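Local coordinates for putative uncharacterized protein (Chaetomium thermophilum var. thermophilum DSM 1495, PDB 5M43) that probably removes phosphate from tyrosine, and perhaps serine or threonine, of other proteins through its Yvh1-type dual-specificity phosphatase domain, the part in this chain, at residues 116-119 and 124-127; 137-142 and 158-163; 144-147 and 152-155. All coordinates share one frame; numbering follows the deposited sequence.

Contact 1. Residues 116-119 and 124-127; sequences AYLL and YRFG. With NO3 (nitrate ion), chain C.
The edge of the Phe126 ring is turned to a backbone oxygen: Leu118 O lies close to the ring plane, 3.4 Å from Phe126 CE2, an approach consistent with a weakly polarised aromatic C-H at CE2 facing the helical carbonyl. The same ring carbon rests against the leucine side chain, with Leu118 CB 3.8 Å from Phe126 CE2. The Leu119 side chain crosses Phe126 at about a right angle, its CD2 4.0 Å from Phe126 CD2. One face of the ring carries Arg125 CG, offset toward the rim. Residues 124-127 form a type I beta turn, closed by a weak bond from Gly127 N to Tyr124 O, and the turn folds the chain back on helix 109-121 after its C-terminal end, in the helical part of the dual-specificity phosphatase fold. The long arm of Arg125 leaves with CG anti to the backbone N (chi1 -178°) and bends at chi3, which carries NH1 to 4.2 Å from Leu118 CD2; its guanidinium also makes cation-pi contacts with Tyr122 and Trp145. The turn exposes two successive N-H groups that hold a nitrate, probably from the crystallisation liquor: Tyr124 N binds O1 of the ion at 2.9 Å (155°), and Arg125 N binds O3 at 2.7 Å with a more bent angle of 131°. Nitrate O1 also lies at the edge of the Tyr124 ring, 3.2 Å from Tyr124 CD2.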
ATOM      1  N   ALA A 116       0.420   2.490  -5.775  1.00 17.68           N
ATOM      2  CA  ALA A 116       1.759   2.911  -6.189  1.00 17.76           C
ATOM      3  C   ALA A 116       2.709   1.728  -6.297  1.00 19.09           C
ATOM      4  O   ALA A 116       3.534   1.671  -7.217  1.00 21.26           O
ATOM      5  CB  ALA A 116       2.321   3.928  -5.192  1.00 20.84           C
ATOM      6  N   TYR A 117       2.617   0.801  -5.339  1.00 18.66           N
ATOM      7  CA  TYR A 117       3.450  -0.393  -5.386  1.00 19.71           C
ATOM      8  C   TYR A 117       3.067  -1.268  -6.573  1.00 20.00           C
ATOM      9  O   TYR A 117       3.952  -1.757  -7.301  1.00 19.92           O
ATOM     10  CB  TYR A 117       3.303  -1.120  -4.051  1.00 17.58           C
ATOM     11  CG  TYR A 117       3.822  -2.554  -4.128  1.00 18.17           C
ATOM     12  CD1 TYR A 117       5.145  -2.844  -3.997  1.00 19.62           C
ATOM     13  CD2 TYR A 117       2.927  -3.599  -4.324  1.00 20.21           C
ATOM     14  CE1 TYR A 117       5.597  -4.176  -4.096  1.00 20.00           C
ATOM     15  CE2 TYR A 117       3.330  -4.931  -4.387  1.00 19.47           C
ATOM     16  CZ  TYR A 117       4.679  -5.220  -4.219  1.00 19.54           C
ATOM     17  OH  TYR A 117       5.139  -6.520  -4.341  1.00 21.28           O
ATOM     18  N   LEU A 118       1.746  -1.468  -6.799  1.00 19.78           N
ATOM     19  CA  LEU A 118       1.324  -2.347  -7.897  1.00 20.06           C
ATOM     20  C   LEU A 118       1.745  -1.790  -9.257  1.00 21.39           C
ATOM     21  O   LEU A 118       2.151  -2.543 -10.156  1.00 22.07           O
ATOM     22  CB  LEU A 118      -0.195  -2.558  -7.887  1.00 20.39           C
ATOM     23  CG  LEU A 118      -0.806  -3.288  -6.687  1.00 18.71           C
ATOM     24  CD1 LEU A 118      -2.343  -3.256  -6.830  1.00 19.80           C
ATOM     25  CD2 LEU A 118      -0.295  -4.763  -6.773  1.00 20.72           C
ATOM     26  N   LEU A 119       1.615  -0.467  -9.457  1.00 19.23           N
ATOM     27  CA  LEU A 119       2.045   0.146 -10.715  1.00 20.06           C
ATOM     28  C   LEU A 119       3.549   0.012 -10.921  1.00 20.70           C
ATOM     29  O   LEU A 119       4.036  -0.172 -12.046  1.00 23.48           O
ATOM     30  CB  LEU A 119       1.685   1.653 -10.714  1.00 20.16           C
ATOM     31  CG  LEU A 119       0.165   1.874 -10.719  1.00 21.01           C
ATOM     32  CD1 LEU A 119      -0.052   3.417 -10.532  1.00 22.03           C
ATOM     33  CD2 LEU A 119      -0.442   1.415 -12.027  1.00 24.52           C
ATOM     34  N   TYR A 124       3.235  -3.959 -16.727  1.00 31.54           N
ATOM     35  CA  TYR A 124       2.580  -4.550 -17.888  1.00 32.77           C
ATOM     36  C   TYR A 124       1.177  -5.040 -17.585  1.00 32.65           C
ATOM     37  O   TYR A 124       0.332  -5.072 -18.492  1.00 35.48           O
ATOM     38  CB  TYR A 124       3.411  -5.695 -18.434  1.00 36.04           C
ATOM     39  CG  TYR A 124       4.702  -5.224 -19.027  1.00 35.77           C
ATOM     40  CD1 TYR A 124       4.744  -4.684 -20.293  1.00 37.99           C
ATOM     41  CD2 TYR A 124       5.878  -5.281 -18.290  1.00 37.49           C
ATOM     42  CE1 TYR A 124       5.924  -4.240 -20.829  1.00 39.28           C
ATOM     43  CE2 TYR A 124       7.072  -4.858 -18.822  1.00 36.07           C
ATOM     44  CZ  TYR A 124       7.095  -4.328 -20.088  1.00 41.35           C
ATOM     45  OH  TYR A 124       8.308  -3.915 -20.652  1.00 45.02           O
ATOM     46  N   ARG A 125       0.903  -5.427 -16.347  1.00 30.84           N
ATOM     47  CA  ARG A 125      -0.458  -5.799 -15.995  1.00 33.99           C
ATOM     48  C   ARG A 125      -1.431  -4.640 -16.200  1.00 34.78           C
ATOM     49  O   ARG A 125      -2.600  -4.860 -16.545  1.00 36.61           O
ATOM     50  CB  ARG A 125      -0.501  -6.301 -14.549  1.00 34.51           C
ATOM     51  CG  ARG A 125      -1.862  -6.753 -14.084  1.00 33.19           C
ATOM     52  CD  ARG A 125      -1.837  -6.953 -12.567  1.00 31.42           C
ATOM     53  NE  ARG A 125      -0.978  -8.063 -12.135  1.00 34.37           N
ATOM     54  CZ  ARG A 125      -0.650  -8.272 -10.851  1.00 32.69           C
ATOM     55  NH1 ARG A 125      -1.088  -7.430  -9.876  1.00 33.32           N
ATOM     56  NH2 ARG A 125       0.149  -9.299 -10.560  1.00 34.32           N
ATOM     57  N   PHE A 126      -0.985  -3.411 -15.962  1.00 36.14           N
ATOM     58  CA  PHE A 126      -1.851  -2.239 -16.007  1.00 35.82           C
ATOM     59  C   PHE A 126      -1.660  -1.417 -17.273  1.00 40.34           C
ATOM     60  O   PHE A 126      -2.122  -0.269 -17.336  1.00 39.30           O
ATOM     61  CB  PHE A 126      -1.631  -1.398 -14.751  1.00 31.23           C
ATOM     62  CG  PHE A 126      -1.809  -2.191 -13.515  1.00 26.79           C
ATOM     63  CD1 PHE A 126      -3.057  -2.731 -13.226  1.00 25.70           C
ATOM     64  CD2 PHE A 126      -0.734  -2.482 -12.681  1.00 25.45           C
ATOM     65  CE1 PHE A 126      -3.254  -3.494 -12.103  1.00 26.13           C
ATOM     66  CE2 PHE A 126      -0.919  -3.251 -11.532  1.00 26.73           C
ATOM     67  CZ  PHE A 126      -2.179  -3.797 -11.254  1.00 26.50           C
ATOM     68  N   GLY A 127      -0.991  -1.987 -18.279  1.00 44.72           N
ATOM     69  CA  GLY A 127      -0.951  -1.450 -19.629  1.00 47.49           C
ATOM     70  C   GLY A 127       0.356  -0.855 -20.144  1.00 48.29           C
ATOM     71  O   GLY A 127       0.322  -0.127 -21.148  1.00 50.11           O
TER
HETATM   72  N   NO3 C 302       4.190  -6.839 -15.031  1.00 42.13           N
HETATM   73  O1  NO3 C 302       4.893  -5.849 -15.251  1.00 36.43           O
HETATM   74  O2  NO3 C 302       4.711  -7.874 -14.546  1.00 47.88           O
HETATM   75  O3  NO3 C 302       2.956  -6.804 -15.279  1.00 47.12           O

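Contact 2. Residues 137-142 and 158-163; sequences EAVSRA and GFMRQL
Val139, Met160 and Leu163 meet here without a flat group among them; the Arg161 guanidinium, a planar group on the far side of its helix, has Gly158 CA over one face. There Gly158 CA sits 3.5 Å above the plane of the Arg161 guanidinium, offset toward the rim, a contact within helix 157-168 itself. The interface proper is aliphatic and turns on the two branches of Val139. CG1, anti to the backbone N (chi1 171°), reaches Met160 CE at 3.9 Å and Leu163 CB at the same separation, with Leu163 CD1 slightly farther off. CG2 also touches Leu163 CB and lies 3.7 Å from Leu163 O. Met160 arrives obliquely: bends at chi2 (-68°) and chi3 (-74°) curl its chain back, so that the terminal methyl rather than the sulfur makes the nearest approach. Leu163 crosses Val139 at about a right angle. With the short Val139 side chain facing Leu163, the backbones come to 6.6 Å between Val139 CA and Leu163 CA. Away from the interface, Arg141 NH2 forms a weak salt bridge with Glu137 OE2, one turn back along helix 135-147. In the alpha/beta phosphatase fold, the contact joins helix 135-147 to helix 157-168, while helix 109-121 packs on both, Ile115 touching Ala142 and Thr112 touching Leu163.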
ATOM      1  N   GLU A 137      -5.857   5.666 -17.268  1.00 32.51           N
ATOM      2  CA  GLU A 137      -6.331   4.290 -17.460  1.00 34.72           C
ATOM      3  C   GLU A 137      -5.496   3.296 -16.659  1.00 33.47           C
ATOM      4  O   GLU A 137      -6.043   2.374 -16.046  1.00 31.66           O
ATOM      5  CB  GLU A 137      -6.350   3.903 -18.938  1.00 43.76           C
ATOM      6  CG  GLU A 137      -6.350   2.365 -19.121  1.00 52.26           C
ATOM      7  CD  GLU A 137      -6.970   1.871 -20.429  1.00 62.14           C
ATOM      8  OE1 GLU A 137      -7.190   2.699 -21.356  1.00 67.65           O
ATOM      9  OE2 GLU A 137      -7.156   0.632 -20.555  1.00 63.89           O
ATOM     10  N   ALA A 138      -4.177   3.501 -16.580  1.00 31.33           N
ATOM     11  CA  ALA A 138      -3.353   2.558 -15.819  1.00 29.05           C
ATOM     12  C   ALA A 138      -3.732   2.580 -14.345  1.00 26.89           C
ATOM     13  O   ALA A 138      -3.889   1.534 -13.694  1.00 26.17           O
ATOM     14  CB  ALA A 138      -1.870   2.903 -16.038  1.00 26.90           C
ATOM     15  N   VAL A 139      -3.908   3.789 -13.798  1.00 25.45           N
ATOM     16  CA  VAL A 139      -4.258   3.916 -12.393  1.00 22.63           C
ATOM     17  C   VAL A 139      -5.621   3.288 -12.145  1.00 23.80           C
ATOM     18  O   VAL A 139      -5.862   2.654 -11.107  1.00 24.11           O
ATOM     19  CB  VAL A 139      -4.227   5.412 -12.005  1.00 23.76           C
ATOM     20  CG1 VAL A 139      -4.803   5.654 -10.606  1.00 27.57           C
ATOM     21  CG2 VAL A 139      -2.789   5.913 -12.056  1.00 26.02           C
ATOM     22  N   SER A 140      -6.549   3.518 -13.075  1.00 26.72           N
ATOM     23  CA  SER A 140      -7.903   2.972 -12.920  1.00 27.60           C
ATOM     24  C   SER A 140      -7.872   1.449 -12.895  1.00 27.24           C
ATOM     25  O   SER A 140      -8.600   0.789 -12.122  1.00 26.83           O
ATOM     26  CB  SER A 140      -8.783   3.469 -14.065  1.00 32.03           C
ATOM     27  OG  SER A 140     -10.049   2.776 -13.979  1.00 37.34           O
ATOM     28  N   ARG A 141      -7.050   0.868 -13.751  1.00 26.44           N
ATOM     29  CA  ARG A 141      -6.970  -0.582 -13.758  1.00 26.35           C
ATOM     30  C   ARG A 141      -6.381  -1.110 -12.455  1.00 25.98           C
ATOM     31  O   ARG A 141      -6.795  -2.180 -11.973  1.00 24.99           O
ATOM     32  CB  ARG A 141      -6.168  -1.047 -14.977  1.00 26.84           C
ATOM     33  CG  ARG A 141      -6.959  -0.794 -16.259  1.00 34.99           C
ATOM     34  CD  ARG A 141      -6.131  -0.887 -17.529  1.00 42.48           C
ATOM     35  NE  ARG A 141      -5.483  -2.187 -17.622  1.00 46.69           N
ATOM     36  CZ  ARG A 141      -4.926  -2.657 -18.734  1.00 51.23           C
ATOM     37  NH1 ARG A 141      -4.349  -3.859 -18.728  1.00 51.48           N
ATOM     38  NH2 ARG A 141      -4.961  -1.934 -19.847  1.00 50.68           N
ATOM     39  N   ALA A 142      -5.396  -0.403 -11.876  1.00 22.86           N
ATOM     40  CA  ALA A 142      -4.836  -0.834 -10.591  1.00 20.11           C
ATOM     41  C   ALA A 142      -5.861  -0.656  -9.473  1.00 20.30           C
ATOM     42  O   ALA A 142      -5.976  -1.525  -8.593  1.00 21.27           O
ATOM     43  CB  ALA A 142      -3.545  -0.057 -10.264  1.00 24.27           C
ATOM     44  N   GLY A 158      -7.299  14.034  -5.474  1.00 28.11           N
ATOM     45  CA  GLY A 158      -5.914  14.503  -5.509  1.00 27.89           C
ATOM     46  C   GLY A 158      -4.930  13.339  -5.514  1.00 26.01           C
ATOM     47  O   GLY A 158      -3.891  13.387  -6.209  1.00 27.05           O
ATOM     48  N   PHE A 159      -5.191  12.333  -4.691  1.00 24.79           N
ATOM     49  CA  PHE A 159      -4.367  11.141  -4.737  1.00 23.21           C
ATOM     50  C   PHE A 159      -4.423  10.475  -6.102  1.00 23.15           C
ATOM     51  O   PHE A 159      -3.403   9.946  -6.578  1.00 23.72           O
ATOM     52  CB  PHE A 159      -4.824  10.157  -3.653  1.00 23.86           C
ATOM     53  CG  PHE A 159      -4.552  10.621  -2.247  1.00 23.86           C
ATOM     54  CD1 PHE A 159      -3.734  11.735  -2.003  1.00 25.48           C
ATOM     55  CD2 PHE A 159      -5.059   9.908  -1.170  1.00 24.95           C
ATOM     56  CE1 PHE A 159      -3.497  12.175  -0.705  1.00 24.76           C
ATOM     57  CE2 PHE A 159      -4.836  10.301   0.125  1.00 24.93           C
ATOM     58  CZ  PHE A 159      -4.069  11.434   0.387  1.00 27.22           C
ATOM     59  N   MET A 160      -5.616  10.430  -6.727  1.00 24.90           N
ATOM     60  CA  MET A 160      -5.696   9.841  -8.069  1.00 27.16           C
ATOM     61  C   MET A 160      -4.806  10.602  -9.041  1.00 26.24           C
ATOM     62  O   MET A 160      -4.075   9.980  -9.823  1.00 27.53           O
ATOM     63  CB  MET A 160      -7.148   9.830  -8.574  1.00 26.50           C
ATOM     64  CG  MET A 160      -8.012   8.868  -7.734  1.00 24.59           C
ATOM     65  SD  MET A 160      -7.623   7.124  -7.903  1.00 26.16           S
ATOM     66  CE  MET A 160      -8.311   6.842  -9.514  1.00 29.66           C
ATOM     67  N   ARG A 161      -4.849  11.939  -8.989  1.00 25.85           N
ATOM     68  CA  ARG A 161      -3.976  12.748  -9.847  1.00 26.77           C
ATOM     69  C   ARG A 161      -2.507  12.441  -9.583  1.00 27.69           C
ATOM     70  O   ARG A 161      -1.702  12.372 -10.522  1.00 26.97           O
ATOM     71  CB  ARG A 161      -4.230  14.260  -9.649  1.00 28.40           C
ATOM     72  CG  ARG A 161      -5.598  14.641 -10.144  1.00 33.10           C
ATOM     73  CD  ARG A 161      -5.872  16.179 -10.082  1.00 35.50           C
ATOM     74  NE  ARG A 161      -5.699  16.817  -8.767  1.00 39.01           N
ATOM     75  CZ  ARG A 161      -6.724  17.101  -7.939  1.00 43.49           C
ATOM     76  NH1 ARG A 161      -6.511  17.732  -6.772  1.00 45.15           N
ATOM     77  NH2 ARG A 161      -7.970  16.739  -8.254  1.00 38.98           N
ATOM     78  N   GLN A 162      -2.121  12.309  -8.312  1.00 25.06           N
ATOM     79  CA  GLN A 162      -0.713  12.065  -7.996  1.00 24.34           C
ATOM     80  C   GLN A 162      -0.275  10.686  -8.432  1.00 23.35           C
ATOM     81  O   GLN A 162       0.887  10.501  -8.750  1.00 23.87           O
ATOM     82  CB  GLN A 162      -0.468  12.264  -6.496  1.00 23.97           C
ATOM     83  CG  GLN A 162      -0.754  13.737  -6.087  1.00 25.98           C
ATOM     84  CD  GLN A 162      -0.690  14.026  -4.619  1.00 27.98           C
ATOM     85  OE1 GLN A 162      -1.670  14.545  -4.039  1.00 31.98           O
ATOM     86  NE2 GLN A 162       0.458  13.864  -4.037  1.00 25.22           N
ATOM     87  N   LEU A 163      -1.174   9.703  -8.374  1.00 22.47           N
ATOM     88  CA  LEU A 163      -0.825   8.382  -8.913  1.00 21.73           C
ATOM     89  C   LEU A 163      -0.595   8.437 -10.411  1.00 23.70           C
ATOM     90  O   LEU A 163       0.249   7.702 -10.945  1.00 25.04           O
ATOM     91  CB  LEU A 163      -1.933   7.370  -8.594  1.00 21.73           C
ATOM     92  CG  LEU A 163      -1.947   6.982  -7.118  1.00 22.49           C
ATOM     93  CD1 LEU A 163      -3.266   6.206  -6.850  1.00 22.49           C
ATOM     94  CD2 LEU A 163      -0.741   6.113  -6.727  1.00 23.69           C
TER

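Contact 3. Residues 144-147 and 152-155; sequences EWVR and IAGP
Arg147 grips Ala153 O side-on with two nitrogens. The NE-H bond is 2.8 Å from Arg147 NE to Ala153 O, fairly straight at 154°, and Arg147 NH2 adds a second, more bent bond of 3.0 Å to Ala153 O. The oxygen lies in the guanidinium plane; seen from the carbonyl, NH2 is in its plane whereas NE is tilted from it. A third bond leaves the remaining corner: Arg147 NH1 pairs with Glu144 OE2 at 2.9 Å in a salt bridge that uses the syn lone pair of the carboxylate, which sits 23° out of the guanidinium plane. The reach comes from a first torsion that sets CG anti to the carbonyl carbon (chi1 -81°), followed by a chain extended from CG to NE. The aliphatic root of this arm also packs, with Arg147 CG 3.9 Å from Ala153 CB. On the next residue back, Val146 CG1 approaches the same methyl, Ala153 CB, at 3.8 Å, so the methyl touches both a valine branch and the stem of the arginine. Replacing Arg147 by an alanine is likely to leave Ala153 O without these two donors and Glu144 without its charged mate, and to weaken one tie of the 152-155 loop to the helix. Ala153 also touches Leu143 of helix 135-147 and Val111 of helix 109-121, and Gly154 shares backbone hydrogen bonds with Lys107, which lies in the CX5R sequence motif that probably forms the phosphate-binding loop, as in the family. The carboxylate of Glu144 probably helps to fix the rotation of the guanidinium, whose positive charge should in turn strengthen its hold on the neutral carbonyl; the pairing with Glu144 is thus likely to help orient the donors that tie down the following loop.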
ATOM      1  N   GLU A 144      -9.148  -0.898  -9.860  1.00 22.51           N
ATOM      2  CA  GLU A 144     -10.132  -1.987  -9.982  1.00 23.23           C
ATOM      3  C   GLU A 144      -9.539  -3.318  -9.535  1.00 22.87           C
ATOM      4  O   GLU A 144     -10.250  -4.176  -8.968  1.00 24.74           O
ATOM      5  CB  GLU A 144     -10.621  -2.104 -11.415  1.00 26.87           C
ATOM      6  CG  GLU A 144     -11.367  -0.898 -11.898  1.00 31.05           C
ATOM      7  CD  GLU A 144     -12.523  -0.614 -10.979  1.00 34.87           C
ATOM      8  OE1 GLU A 144     -13.269  -1.566 -10.618  1.00 33.15           O
ATOM      9  OE2 GLU A 144     -12.679   0.536 -10.576  1.00 30.05           O
ATOM     10  N   TRP A 145      -8.230  -3.483  -9.721  1.00 21.73           N
ATOM     11  CA  TRP A 145      -7.565  -4.684  -9.192  1.00 22.07           C
ATOM     12  C   TRP A 145      -7.685  -4.758  -7.673  1.00 21.19           C
ATOM     13  O   TRP A 145      -8.055  -5.797  -7.098  1.00 21.55           O
ATOM     14  CB  TRP A 145      -6.090  -4.653  -9.637  1.00 20.69           C
ATOM     15  CG  TRP A 145      -5.298  -5.896  -9.212  1.00 19.24           C
ATOM     16  CD1 TRP A 145      -4.678  -6.118  -8.015  1.00 19.82           C
ATOM     17  CD2 TRP A 145      -5.053  -7.017 -10.012  1.00 23.10           C
ATOM     18  NE1 TRP A 145      -4.029  -7.353  -8.036  1.00 20.27           N
ATOM     19  CE2 TRP A 145      -4.260  -7.921  -9.253  1.00 21.40           C
ATOM     20  CE3 TRP A 145      -5.427  -7.363 -11.309  1.00 25.81           C
ATOM     21  CZ2 TRP A 145      -3.809  -9.164  -9.760  1.00 24.17           C
ATOM     22  CZ3 TRP A 145      -4.978  -8.639 -11.819  1.00 30.00           C
ATOM     23  CH2 TRP A 145      -4.177  -9.486 -11.042  1.00 28.13           C
ATOM     24  N   VAL A 146      -7.393  -3.644  -6.994  1.00 19.36           N
ATOM     25  CA  VAL A 146      -7.535  -3.593  -5.550  1.00 20.34           C
ATOM     26  C   VAL A 146      -8.982  -3.874  -5.156  1.00 21.10           C
ATOM     27  O   VAL A 146      -9.228  -4.608  -4.195  1.00 20.27           O
ATOM     28  CB  VAL A 146      -7.077  -2.229  -5.003  1.00 18.03           C
ATOM     29  CG1 VAL A 146      -7.365  -2.114  -3.508  1.00 19.82           C
ATOM     30  CG2 VAL A 146      -5.524  -2.121  -5.255  1.00 17.35           C
ATOM     31  N   ARG A 147      -9.938  -3.286  -5.878  1.00 19.44           N
ATOM     32  CA  ARG A 147     -11.367  -3.412  -5.535  1.00 19.42           C
ATOM     33  C   ARG A 147     -11.844  -4.869  -5.623  1.00 19.49           C
ATOM     34  O   ARG A 147     -12.915  -5.201  -5.043  1.00 21.67           O
ATOM     35  CB  ARG A 147     -12.210  -2.555  -6.470  1.00 21.72           C
ATOM     36  CG  ARG A 147     -12.203  -1.101  -6.008  1.00 21.93           C
ATOM     37  CD  ARG A 147     -12.810  -0.196  -7.055  1.00 25.75           C
ATOM     38  NE  ARG A 147     -13.021   1.117  -6.452  1.00 23.53           N
ATOM     39  CZ  ARG A 147     -13.511   2.151  -7.106  1.00 27.54           C
ATOM     40  NH1 ARG A 147     -13.819   2.042  -8.410  1.00 29.27           N
ATOM     41  NH2 ARG A 147     -13.718   3.301  -6.461  1.00 28.58           N
ATOM     42  N   ILE A 152     -14.375  -1.250  -1.005  1.00 20.15           N
ATOM     43  CA  ILE A 152     -14.548   0.177  -0.656  1.00 21.50           C
ATOM     44  C   ILE A 152     -13.398   1.045  -1.160  1.00 23.13           C
ATOM     45  O   ILE A 152     -13.523   2.298  -1.069  1.00 23.54           O
ATOM     46  CB  ILE A 152     -14.658   0.384   0.864  1.00 24.86           C
ATOM     47  CG1 ILE A 152     -15.297   1.731   1.233  1.00 35.44           C
ATOM     48  CG2 ILE A 152     -13.324   0.154   1.562  1.00 26.79           C
ATOM     49  CD1 ILE A 152     -15.493   1.885   2.709  1.00 41.89           C
ATOM     50  N   ALA A 153     -12.355   0.446  -1.743  1.00 21.21           N
ATOM     51  CA  ALA A 153     -11.186   1.224  -2.177  1.00 19.51           C
ATOM     52  C   ALA A 153     -11.593   2.380  -3.079  1.00 23.34           C
ATOM     53  O   ALA A 153     -12.419   2.223  -3.987  1.00 23.87           O
ATOM     54  CB  ALA A 153     -10.227   0.288  -2.928  1.00 18.57           C
ATOM     55  N   GLY A 154     -10.987   3.556  -2.836  1.00 22.22           N
ATOM     56  CA  GLY A 154     -11.327   4.731  -3.586  1.00 24.50           C
ATOM     57  C   GLY A 154     -10.514   5.918  -3.130  1.00 23.97           C
ATOM     58  O   GLY A 154     -10.985   6.736  -2.341  1.00 26.17           O
ATOM     59  N   PRO A 155      -9.314   6.096  -3.689  1.00 22.72           N
ATOM     60  CA  PRO A 155      -8.523   7.283  -3.321  1.00 22.69           C
ATOM     61  C   PRO A 155      -9.211   8.574  -3.704  1.00 25.23           C
ATOM     62  O   PRO A 155      -9.914   8.688  -4.728  1.00 25.38           O
ATOM     63  CB  PRO A 155      -7.202   7.131  -4.110  1.00 21.22           C
ATOM     64  CG  PRO A 155      -7.135   5.555  -4.420  1.00 21.58           C
ATOM     65  CD  PRO A 155      -8.605   5.211  -4.629  1.00 23.01           C
TER

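The three contacts show how consecutive helices are stitched together by short local closures and one longer-range pairing. Contacts 1 and 2 have centres about 10 Å apart and meet where Phe126 CE1 lies 3.4 Å from Ala142 CA. Contact 3 shares helix 135-147 with contact 2, about 11 Å away between centres, and joins it through Met160 CG, 3.6 Å from Pro155 O. Contacts 1 and 3, about 14 Å apart by their centres, touch through Arg125 and Trp145. The probable phosphate-binding loop is approached by contact 3, through Gly154, and by helix 157-168 of contact 2, whose Phe159 touches Arg109; the nitrate of contact 1 instead binds beyond the opposite end of helix 109-121.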